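Local coordinates for protein Pbp related beta-lactamase (Pyrococcus abyssi, PDB 2QMI) that probably hydrolyses peptides with a serine nucleophile in a penicillin-binding-protein-like domain, working as a self-compartmentalizing octameric archaeal protease, at residues L67-L72 and K170-V175; T100-L105 and Y284-I289; S179-I184 and S197-E202. All coordinates share one frame; numbering follows the deposited sequence.

How the interactions relate
From the N terminus, helix 61-74 comes first and helix 101-105 follows it. Interaction 1 closes the first long loop when 170-175 returns to 67-72. Interaction 2 crosses it along the chain, since 100-105 lies inside that loop while its partner 284-289 comes much later, between two short strands of the antiparallel sheet. Interaction 3, between 179-184 and 197-202, begins after interaction 1 has closed and nests within the loop of interaction 2. Interactions 1 and 2 touch through M70 and Y286; interactions 1 and 3 touch through E173 and Y180. Together they join the helical part of the beta-lactamase-like domain to its sheet and to the 197-202 loop.

Interaction 1 of 3, residues L67-L72 and K170-V175; sequences LAIMKL and KIIEKV
I172 reaches from helix 170-175 into the flank of helix 67-72, where its CD1 presses on A68 CB at 3.5 Å, tighter than a usual carbon contact. Its CG1 lies anti to the carbonyl carbon (chi1 -73°) and the chain continues extended, which carries CD1 across to the other helix. I69 comes to meet it with a different shape: chi2 is folded to -67°, bringing CD1 against I172 CG1 at 3.7 Å, and the two isoleucines pass at a slant. The same I69 CD1 makes a looser contact with I171 CG2. One turn further on, L72 places CD1 4.2 Å from I172 CA and 4.3 Å from V175 CG1, so a single methyl spans the backbone of one residue and a branch of the next-turn valine. The contact is therefore wholly apolar and largely buried, and the I172 methyl sits directly on the small A68 side chain.

The segment axes approach to 10.3 Å and run broadly in the same direction, with a signed crossing angle of 33°. On the outer side of its helix K170 NZ forms a salt bridge with E173 OE1, and K170 has a second carboxylate partner in E137. Y183 of helix 180-189 also packs on A68 and L72, adding a third helix to this core. The arrangement is a helix-helix packing within the helical part of the penicillin-binding-protein and serine beta-lactamase fold, involving helix 61-74, whose N-terminal end carries part of a probable SxxK motif.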
loop_
_atom_site.group_PDB
_atom_site.type_symbol
_atom_site.label_atom_id
_atom_site.label_comp_id
_atom_site.label_asym_id
_atom_site.label_seq_id
_atom_site.Cartn_x
_atom_site.Cartn_y
_atom_site.Cartn_z
ATOM N N LEU A 67 23.595 47.730 -16.723
ATOM C CA LEU A 67 24.258 48.965 -16.338
ATOM C C LEU A 67 25.726 48.905 -16.754
ATOM O O LEU A 67 26.258 49.863 -17.325
ATOM C CB LEU A 67 24.139 49.180 -14.824
ATOM C CG LEU A 67 24.656 50.509 -14.252
ATOM C CD1 LEU A 67 23.928 51.687 -14.898
ATOM C CD2 LEU A 67 24.438 50.526 -12.750
ATOM N N ALA A 68 26.377 47.782 -16.470
ATOM C CA ALA A 68 27.780 47.601 -16.835
ATOM C C ALA A 68 27.936 47.847 -18.332
ATOM O O ALA A 68 28.888 48.506 -18.771
ATOM C CB ALA A 68 28.236 46.194 -16.491
ATOM N N ILE A 69 26.991 47.317 -19.105
ATOM C CA ILE A 69 26.997 47.470 -20.552
ATOM C C ILE A 69 26.872 48.940 -20.941
ATOM O O ILE A 69 27.534 49.389 -21.872
ATOM C CB ILE A 69 25.835 46.683 -21.210
ATOM C CG1 ILE A 69 26.084 45.175 -21.091
ATOM C CG2 ILE A 69 25.681 47.098 -22.670
ATOM C CD1 ILE A 69 27.275 44.643 -21.895
ATOM N N MET A 70 26.018 49.684 -20.237
ATOM C CA MET A 70 25.834 51.105 -20.528
ATOM C C MET A 70 27.134 51.857 -20.289
ATOM O O MET A 70 27.504 52.739 -21.060
ATOM C CB MET A 70 24.740 51.714 -19.638
ATOM C CG MET A 70 23.321 51.211 -19.897
ATOM S SD MET A 70 22.639 51.659 -21.520
ATOM C CE MET A 70 23.012 50.182 -22.448
ATOM N N LYS A 71 27.823 51.502 -19.212
ATOM C CA LYS A 71 29.077 52.148 -18.858
ATOM C C LYS A 71 30.111 51.960 -19.965
ATOM O O LYS A 71 30.662 52.933 -20.490
ATOM C CB LYS A 71 29.611 51.573 -17.545
ATOM C CG LYS A 71 30.696 52.426 -16.901
ATOM C CD LYS A 71 30.939 52.004 -15.463
ATOM C CE LYS A 71 31.986 52.882 -14.806
ATOM N NZ LYS A 71 33.273 52.802 -15.545
ATOM N N LEU A 72 30.354 50.704 -20.325
ATOM C CA LEU A 72 31.321 50.388 -21.366
ATOM C C LEU A 72 30.972 51.067 -22.691
ATOM O O LEU A 72 31.864 51.417 -23.459
ATOM C CB LEU A 72 31.414 48.870 -21.550
ATOM C CG LEU A 72 31.902 48.096 -20.321
ATOM C CD1 LEU A 72 31.753 46.600 -20.560
ATOM C CD2 LEU A 72 33.357 48.463 -20.021
ATOM N N LYS A 170 29.721 37.645 -20.723
ATOM C CA LYS A 170 30.953 37.293 -21.420
ATOM C C LYS A 170 31.457 38.485 -22.235
ATOM O O LYS A 170 32.660 38.700 -22.366
ATOM C CB LYS A 170 30.705 36.091 -22.340
ATOM C CG LYS A 170 31.957 35.559 -23.036
ATOM C CD LYS A 170 33.060 35.291 -22.027
ATOM C CE LYS A 170 32.632 34.272 -20.990
ATOM N NZ LYS A 170 33.629 34.191 -19.871
ATOM N N ILE A 171 30.527 39.253 -22.792
ATOM C CA ILE A 171 30.883 40.433 -23.567
ATOM C C ILE A 171 31.569 41.434 -22.635
ATOM O O ILE A 171 32.544 42.091 -23.010
ATOM C CB ILE A 171 29.627 41.065 -24.204
ATOM C CG1 ILE A 171 29.129 40.159 -25.331
ATOM C CG2 ILE A 171 29.940 42.456 -24.725
ATOM C CD1 ILE A 171 27.909 40.654 -26.046
ATOM N N ILE A 172 31.067 41.527 -21.409
ATOM C CA ILE A 172 31.637 42.432 -20.420
ATOM C C ILE A 172 33.083 42.058 -20.118
ATOM O O ILE A 172 33.946 42.927 -20.015
ATOM C CB ILE A 172 30.806 42.406 -19.125
ATOM C CG1 ILE A 172 29.487 43.151 -19.367
ATOM C CG2 ILE A 172 31.605 42.988 -17.965
ATOM C CD1 ILE A 172 28.533 43.147 -18.182
ATOM N N GLU A 173 33.355 40.765 -19.986
ATOM C CA GLU A 173 34.712 40.321 -19.701
ATOM C C GLU A 173 35.595 40.561 -20.925
ATOM O O GLU A 173 36.737 41.011 -20.808
ATOM C CB GLU A 173 34.727 38.834 -19.334
ATOM C CG GLU A 173 33.742 38.448 -18.235
ATOM C CD GLU A 173 34.013 37.065 -17.667
ATOM O OE1 GLU A 173 34.341 36.152 -18.455
ATOM O OE2 GLU A 173 33.889 36.890 -16.437
ATOM N N LYS A 174 35.054 40.254 -22.098
ATOM C CA LYS A 174 35.785 40.429 -23.341
ATOM C C LYS A 174 36.242 41.877 -23.509
ATOM O O LYS A 174 37.386 42.141 -23.882
ATOM C CB LYS A 174 34.901 40.027 -24.528
ATOM C CG LYS A 174 35.501 40.360 -25.896
ATOM C CD LYS A 174 36.758 39.544 -26.169
ATOM C CE LYS A 174 37.421 39.971 -27.468
ATOM N NZ LYS A 174 38.656 39.174 -27.725
ATOM N N VAL A 175 35.349 42.815 -23.218
ATOM C CA VAL A 175 35.657 44.233 -23.370
ATOM C C VAL A 175 36.416 44.886 -22.220
ATOM O O VAL A 175 37.325 45.669 -22.466
ATOM C CB VAL A 175 34.373 45.044 -23.643
ATOM C CG1 VAL A 175 34.681 46.531 -23.649
ATOM C CG2 VAL A 175 33.771 44.619 -24.978
#

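Interaction 2 of 3, residues T100-L105 and Y284-I289; sequences TVHHLL and YGYGLI
L105 lays its CD1 methyl over the centre of the Y286 ring, 3.6 Å from the centroid and only 7° off the normal, a CH-pi contact. CG of L105 stands anti to the carbonyl carbon, and the extended branch beyond it carries CD1 over the ring face, while L105 CB rests 3.6 Å from Y286 CD1. At the far end of the same ring, H102 ND1 and Y286 OH share a hydrogen bond of 2.8 Å with an angle of 148°. The H102 and Y286 rings meet rim to rim with planes at 75°; the hydroxyl lies near the imidazole plane and ND1 near the phenol plane. Y271 stacks on the Y286 ring and meets H102 edge-to-face.

The other tyrosine uses an edge. Y284 CE2 approaches L105 O at 3.4 Å, near the plane of the ring; the hydrogen bond to this carbonyl comes from Y165 OH. Y284 OH has its polar partner in H302 NE2, which with K62 belongs to a probable SxxK-type active site. T100 caps helix 101-105 through OG1, which accepts from H103 N and, weakly, from H102 N.

The H102 bond thus fixes where the Y286 hydroxyl sits, while the L105 methyl and the Y271 stack would hinder ring flipping. Either H102 ND1 or Y286 OH could be the donor, so the bond's direction would depend on which tautomer the imidazole adopts.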
loop_
_atom_site.group_PDB
_atom_site.type_symbol
_atom_site.label_atom_id
_atom_site.label_comp_id
_atom_site.label_asym_id
_atom_site.label_seq_id
_atom_site.Cartn_x
_atom_site.Cartn_y
_atom_site.Cartn_z
ATOM N N THR A 100 22.491 41.502 -32.103
ATOM C CA THR A 100 23.300 42.572 -31.515
ATOM C C THR A 100 23.197 42.643 -29.995
ATOM O O THR A 100 22.330 42.003 -29.394
ATOM C CB THR A 100 22.880 43.940 -32.057
ATOM O OG1 THR A 100 21.562 44.241 -31.591
ATOM C CG2 THR A 100 22.897 43.945 -33.582
ATOM N N VAL A 101 24.076 43.437 -29.385
ATOM C CA VAL A 101 24.082 43.616 -27.933
ATOM C C VAL A 101 22.715 44.138 -27.486
ATOM O O VAL A 101 22.249 43.852 -26.382
ATOM C CB VAL A 101 25.161 44.637 -27.491
ATOM C CG1 VAL A 101 25.142 44.788 -25.974
ATOM C CG2 VAL A 101 26.536 44.183 -27.962
ATOM N N HIS A 102 22.087 44.914 -28.364
ATOM C CA HIS A 102 20.776 45.485 -28.109
ATOM C C HIS A 102 19.738 44.374 -28.073
ATOM O O HIS A 102 18.880 44.353 -27.192
ATOM C CB HIS A 102 20.416 46.484 -29.212
ATOM C CG HIS A 102 19.002 46.969 -29.149
ATOM N ND1 HIS A 102 18.558 47.842 -28.179
ATOM C CD2 HIS A 102 17.929 46.689 -29.926
ATOM C CE1 HIS A 102 17.272 48.078 -28.363
ATOM N NE2 HIS A 102 16.866 47.392 -29.416
ATOM N N HIS A 103 19.812 43.462 -29.042
ATOM C CA HIS A 103 18.876 42.343 -29.104
ATOM C C HIS A 103 18.909 41.527 -27.807
ATOM O O HIS A 103 17.861 41.189 -27.256
ATOM C CB HIS A 103 19.195 41.420 -30.290
ATOM C CG HIS A 103 18.994 42.055 -31.634
ATOM N ND1 HIS A 103 17.894 42.828 -31.939
ATOM C CD2 HIS A 103 19.741 42.007 -32.761
ATOM C CE1 HIS A 103 17.973 43.231 -33.195
ATOM N NE2 HIS A 103 19.085 42.746 -33.717
ATOM N N LEU A 104 20.109 41.211 -27.326
ATOM C CA LEU A 104 20.257 40.431 -26.097
ATOM C C LEU A 104 19.668 41.158 -24.892
ATOM O O LEU A 104 19.006 40.555 -24.055
ATOM C CB LEU A 104 21.734 40.122 -25.822
ATOM C CG LEU A 104 22.520 39.258 -26.814
ATOM C CD1 LEU A 104 23.951 39.081 -26.301
ATOM C CD2 LEU A 104 21.845 37.910 -26.985
ATOM N N LEU A 105 19.924 42.457 -24.805
ATOM C CA LEU A 105 19.414 43.267 -23.701
ATOM C C LEU A 105 17.889 43.265 -23.664
ATOM O O LEU A 105 17.285 43.304 -22.591
ATOM C CB LEU A 105 19.900 44.713 -23.842
ATOM C CG LEU A 105 21.372 45.034 -23.585
ATOM C CD1 LEU A 105 21.683 46.441 -24.095
ATOM C CD2 LEU A 105 21.670 44.911 -22.094
ATOM N N TYR A 284 9.696 45.911 -22.306
ATOM C CA TYR A 284 11.016 45.619 -21.773
ATOM C C TYR A 284 12.044 46.642 -22.244
ATOM O O TYR A 284 12.087 47.004 -23.421
ATOM C CB TYR A 284 11.470 44.211 -22.200
ATOM C CG TYR A 284 12.409 43.540 -21.211
ATOM C CD1 TYR A 284 11.913 42.909 -20.069
ATOM C CD2 TYR A 284 13.795 43.559 -21.402
ATOM C CE1 TYR A 284 12.771 42.312 -19.136
ATOM C CE2 TYR A 284 14.666 42.967 -20.474
ATOM C CZ TYR A 284 14.146 42.349 -19.344
ATOM O OH TYR A 284 14.992 41.782 -18.415
ATOM N N GLY A 285 12.857 47.108 -21.301
ATOM C CA GLY A 285 13.913 48.054 -21.601
ATOM C C GLY A 285 15.221 47.288 -21.499
ATOM O O GLY A 285 15.364 46.239 -22.117
ATOM N N TYR A 286 16.180 47.792 -20.729
ATOM C CA TYR A 286 17.451 47.086 -20.571
ATOM C C TYR A 286 17.545 46.440 -19.181
ATOM O O TYR A 286 17.902 47.101 -18.200
ATOM C CB TYR A 286 18.631 48.040 -20.791
ATOM C CG TYR A 286 18.820 48.486 -22.229
ATOM C CD1 TYR A 286 18.212 47.803 -23.283
ATOM C CD2 TYR A 286 19.636 49.574 -22.538
ATOM C CE1 TYR A 286 18.411 48.193 -24.603
ATOM C CE2 TYR A 286 19.843 49.972 -23.853
ATOM C CZ TYR A 286 19.229 49.281 -24.883
ATOM O OH TYR A 286 19.432 49.677 -26.195
ATOM N N GLY A 287 17.225 45.146 -19.109
ATOM C CA GLY A 287 17.267 44.436 -17.838
ATOM C C GLY A 287 16.291 45.095 -16.881
ATOM O O GLY A 287 16.513 45.157 -15.673
ATOM N N LEU A 288 15.195 45.592 -17.439
ATOM C CA LEU A 288 14.193 46.293 -16.655
ATOM C C LEU A 288 12.838 46.220 -17.342
ATOM O O LEU A 288 12.734 46.458 -18.551
ATOM C CB LEU A 288 14.619 47.753 -16.515
ATOM C CG LEU A 288 14.815 48.409 -15.148
ATOM C CD1 LEU A 288 15.491 47.473 -14.161
ATOM C CD2 LEU A 288 15.644 49.683 -15.365
ATOM N N ILE A 289 11.800 45.897 -16.573
ATOM C CA ILE A 289 10.454 45.812 -17.119
ATOM C C ILE A 289 9.808 47.197 -17.023
ATOM O O ILE A 289 10.006 47.919 -16.040
ATOM C CB ILE A 289 9.615 44.771 -16.353
ATOM C CG1 ILE A 289 10.299 43.403 -16.441
ATOM C CG2 ILE A 289 8.208 44.699 -16.935
ATOM C CD1 ILE A 289 9.569 42.290 -15.703
#

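Interaction 3 of 3, residues S179-I184 and S197-E202; sequences SYEEYI and SYFFKE
F199 and F200 meet the start of helix 180-189 with two successive rings. The F199 ring receives E181 CG over one face, 4.2 Å from the centroid and 22° off the normal, a CH-pi contact displaced toward the rim. At the ring edge, F199 CE2 touches I184 CB at 3.9 Å. At the far corner, F199 CZ lies 3.6 Å from Y180 CE2; these two rings meet obliquely with planes at 73°. Three helix residues thus touch the F199 ring.

F200 meets E181 from another direction, with F200 CZ 3.5 Å from E181 CB and F200 CE1 3.8 Å from E181 OE2. The glutamate is bent at chi2, which brings OE2 near F200 CE1, the side chains crossing at about a right angle and the carboxylate and ring planes 30° apart. F200 also sets one ring face over F199 CB, and its own position is the N-cap of the helix that starts at K201, whose side chain packs on A45 of a neighbouring subunit.

On the helix side, S179 N bonds to E182 OE2 at 3.0 Å, while Y180 OH is tied to T65 of helix 61-74. S179 and E182 form a capping box at the start of helix 180-189. The contact is a loop-to-helix packing in the helical part of the beta-lactamase-like fold: paired phenylalanines just ahead of a short helix lie against the N-terminal part of a capped helix.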
loop_
_atom_site.group_PDB
_atom_site.type_symbol
_atom_site.label_atom_id
_atom_site.label_comp_id
_atom_site.label_asym_id
_atom_site.label_seq_id
_atom_site.Cartn_x
_atom_site.Cartn_y
_atom_site.Cartn_z
ATOM N N SER A 179 37.115 39.840 -14.971
ATOM C CA SER A 179 35.980 38.933 -14.823
ATOM C C SER A 179 34.703 39.747 -14.641
ATOM O O SER A 179 34.755 40.906 -14.204
ATOM C CB SER A 179 36.175 38.011 -13.613
ATOM O OG SER A 179 35.992 38.716 -12.399
ATOM N N TYR A 180 33.566 39.147 -14.986
ATOM C CA TYR A 180 32.267 39.811 -14.849
ATOM C C TYR A 180 32.001 40.188 -13.396
ATOM O O TYR A 180 31.493 41.269 -13.102
ATOM C CB TYR A 180 31.133 38.893 -15.332
ATOM C CG TYR A 180 29.758 39.382 -14.926
ATOM C CD1 TYR A 180 29.171 40.485 -15.556
ATOM C CD2 TYR A 180 29.079 38.798 -13.857
ATOM C CE1 TYR A 180 27.949 40.993 -15.128
ATOM C CE2 TYR A 180 27.852 39.303 -13.418
ATOM C CZ TYR A 180 27.296 40.401 -14.056
ATOM O OH TYR A 180 26.102 40.925 -13.603
ATOM N N GLU A 181 32.337 39.279 -12.488
ATOM C CA GLU A 181 32.124 39.521 -11.072
ATOM C C GLU A 181 32.922 40.711 -10.554
ATOM O O GLU A 181 32.375 41.555 -9.848
ATOM C CB GLU A 181 32.455 38.263 -10.265
ATOM C CG GLU A 181 31.552 37.084 -10.598
ATOM C CD GLU A 181 32.202 36.078 -11.534
ATOM O OE1 GLU A 181 32.862 36.485 -12.516
ATOM O OE2 GLU A 181 32.039 34.866 -11.283
ATOM N N GLU A 182 34.206 40.791 -10.893
ATOM C CA GLU A 182 35.006 41.922 -10.428
ATOM C C GLU A 182 34.610 43.233 -11.108
ATOM O O GLU A 182 34.795 44.304 -10.539
ATOM C CB GLU A 182 36.519 41.655 -10.589
ATOM C CG GLU A 182 37.039 41.386 -11.995
ATOM C CD GLU A 182 38.539 40.988 -12.007
ATOM O OE1 GLU A 182 39.385 41.797 -11.530
ATOM O OE2 GLU A 182 38.867 39.868 -12.493
ATOM N N TYR A 183 34.055 43.165 -12.314
ATOM C CA TYR A 183 33.642 44.399 -12.977
ATOM C C TYR A 183 32.440 45.013 -12.247
ATOM O O TYR A 183 32.387 46.230 -12.039
ATOM C CB TYR A 183 33.261 44.156 -14.438
ATOM C CG TYR A 183 33.045 45.452 -15.193
ATOM C CD1 TYR A 183 34.125 46.162 -15.720
ATOM C CD2 TYR A 183 31.771 46.008 -15.317
ATOM C CE1 TYR A 183 33.940 47.392 -16.347
ATOM C CE2 TYR A 183 31.576 47.244 -15.943
ATOM C CZ TYR A 183 32.665 47.926 -16.449
ATOM O OH TYR A 183 32.489 49.157 -17.026
ATOM N N ILE A 184 31.475 44.173 -11.871
ATOM C CA ILE A 184 30.288 44.642 -11.151
ATOM C C ILE A 184 30.695 45.220 -9.798
ATOM O O ILE A 184 30.225 46.287 -9.397
ATOM C CB ILE A 184 29.276 43.499 -10.884
ATOM C CG1 ILE A 184 28.780 42.901 -12.202
ATOM C CG2 ILE A 184 28.109 44.031 -10.064
ATOM C CD1 ILE A 184 28.153 43.909 -13.146
ATOM N N SER A 197 26.763 42.992 -0.765
ATOM C CA SER A 197 26.172 42.421 -1.965
ATOM C C SER A 197 27.273 41.511 -2.504
ATOM O O SER A 197 28.371 41.984 -2.780
ATOM C CB SER A 197 25.837 43.531 -2.963
ATOM O OG SER A 197 24.919 44.455 -2.393
ATOM N N TYR A 198 26.991 40.219 -2.660
ATOM C CA TYR A 198 28.028 39.283 -3.097
ATOM C C TYR A 198 27.743 38.374 -4.298
ATOM O O TYR A 198 26.618 38.289 -4.794
ATOM C CB TYR A 198 28.402 38.374 -1.928
ATOM C CG TYR A 198 28.540 39.047 -0.573
ATOM C CD1 TYR A 198 29.700 39.746 -0.225
ATOM C CD2 TYR A 198 27.532 38.931 0.385
ATOM C CE1 TYR A 198 29.856 40.308 1.046
ATOM C CE2 TYR A 198 27.679 39.487 1.655
ATOM C CZ TYR A 198 28.841 40.172 1.978
ATOM O OH TYR A 198 28.979 40.715 3.235
ATOM N N PHE A 199 28.795 37.675 -4.725
ATOM C CA PHE A 199 28.754 36.702 -5.819
ATOM C C PHE A 199 29.349 35.380 -5.340
ATOM O O PHE A 199 28.802 34.304 -5.589
ATOM C CB PHE A 199 29.580 37.185 -7.017
ATOM C CG PHE A 199 28.806 38.003 -8.003
ATOM C CD1 PHE A 199 27.775 37.428 -8.743
ATOM C CD2 PHE A 199 29.107 39.345 -8.201
ATOM C CE1 PHE A 199 27.056 38.177 -9.668
ATOM C CE2 PHE A 199 28.393 40.103 -9.124
ATOM C CZ PHE A 199 27.364 39.519 -9.859
ATOM N N PHE A 200 30.481 35.484 -4.646
ATOM C CA PHE A 200 31.216 34.326 -4.149
ATOM C C PHE A 200 30.768 33.837 -2.772
ATOM O O PHE A 200 30.591 34.626 -1.836
ATOM C CB PHE A 200 32.709 34.657 -4.125
ATOM C CG PHE A 200 33.212 35.270 -5.407
ATOM C CD1 PHE A 200 33.185 34.548 -6.599
ATOM C CD2 PHE A 200 33.692 36.579 -5.428
ATOM C CE1 PHE A 200 33.626 35.114 -7.791
ATOM C CE2 PHE A 200 34.137 37.157 -6.623
ATOM C CZ PHE A 200 34.100 36.414 -7.806
ATOM N N LYS A 201 30.594 32.521 -2.672
ATOM C CA LYS A 201 30.167 31.857 -1.449
ATOM C C LYS A 201 31.089 32.126 -0.271
ATOM O O LYS A 201 30.648 32.167 0.880
ATOM C CB LYS A 201 30.093 30.354 -1.690
ATOM C CG LYS A 201 31.400 29.755 -2.193
ATOM C CD LYS A 201 31.289 28.239 -2.317
ATOM C CE LYS A 201 30.278 27.854 -3.388
ATOM N NZ LYS A 201 30.755 28.233 -4.757
ATOM N N GLU A 202 32.374 32.298 -0.561
ATOM C CA GLU A 202 33.357 32.557 0.481
ATOM C C GLU A 202 33.036 33.852 1.240
ATOM O O GLU A 202 33.188 33.914 2.461
ATOM C CB GLU A 202 34.773 32.608 -0.124
ATOM C CG GLU A 202 35.251 31.267 -0.692
ATOM C CD GLU A 202 35.067 31.147 -2.211
ATOM O OE1 GLU A 202 34.048 31.634 -2.746
ATOM O OE2 GLU A 202 35.950 30.547 -2.870
#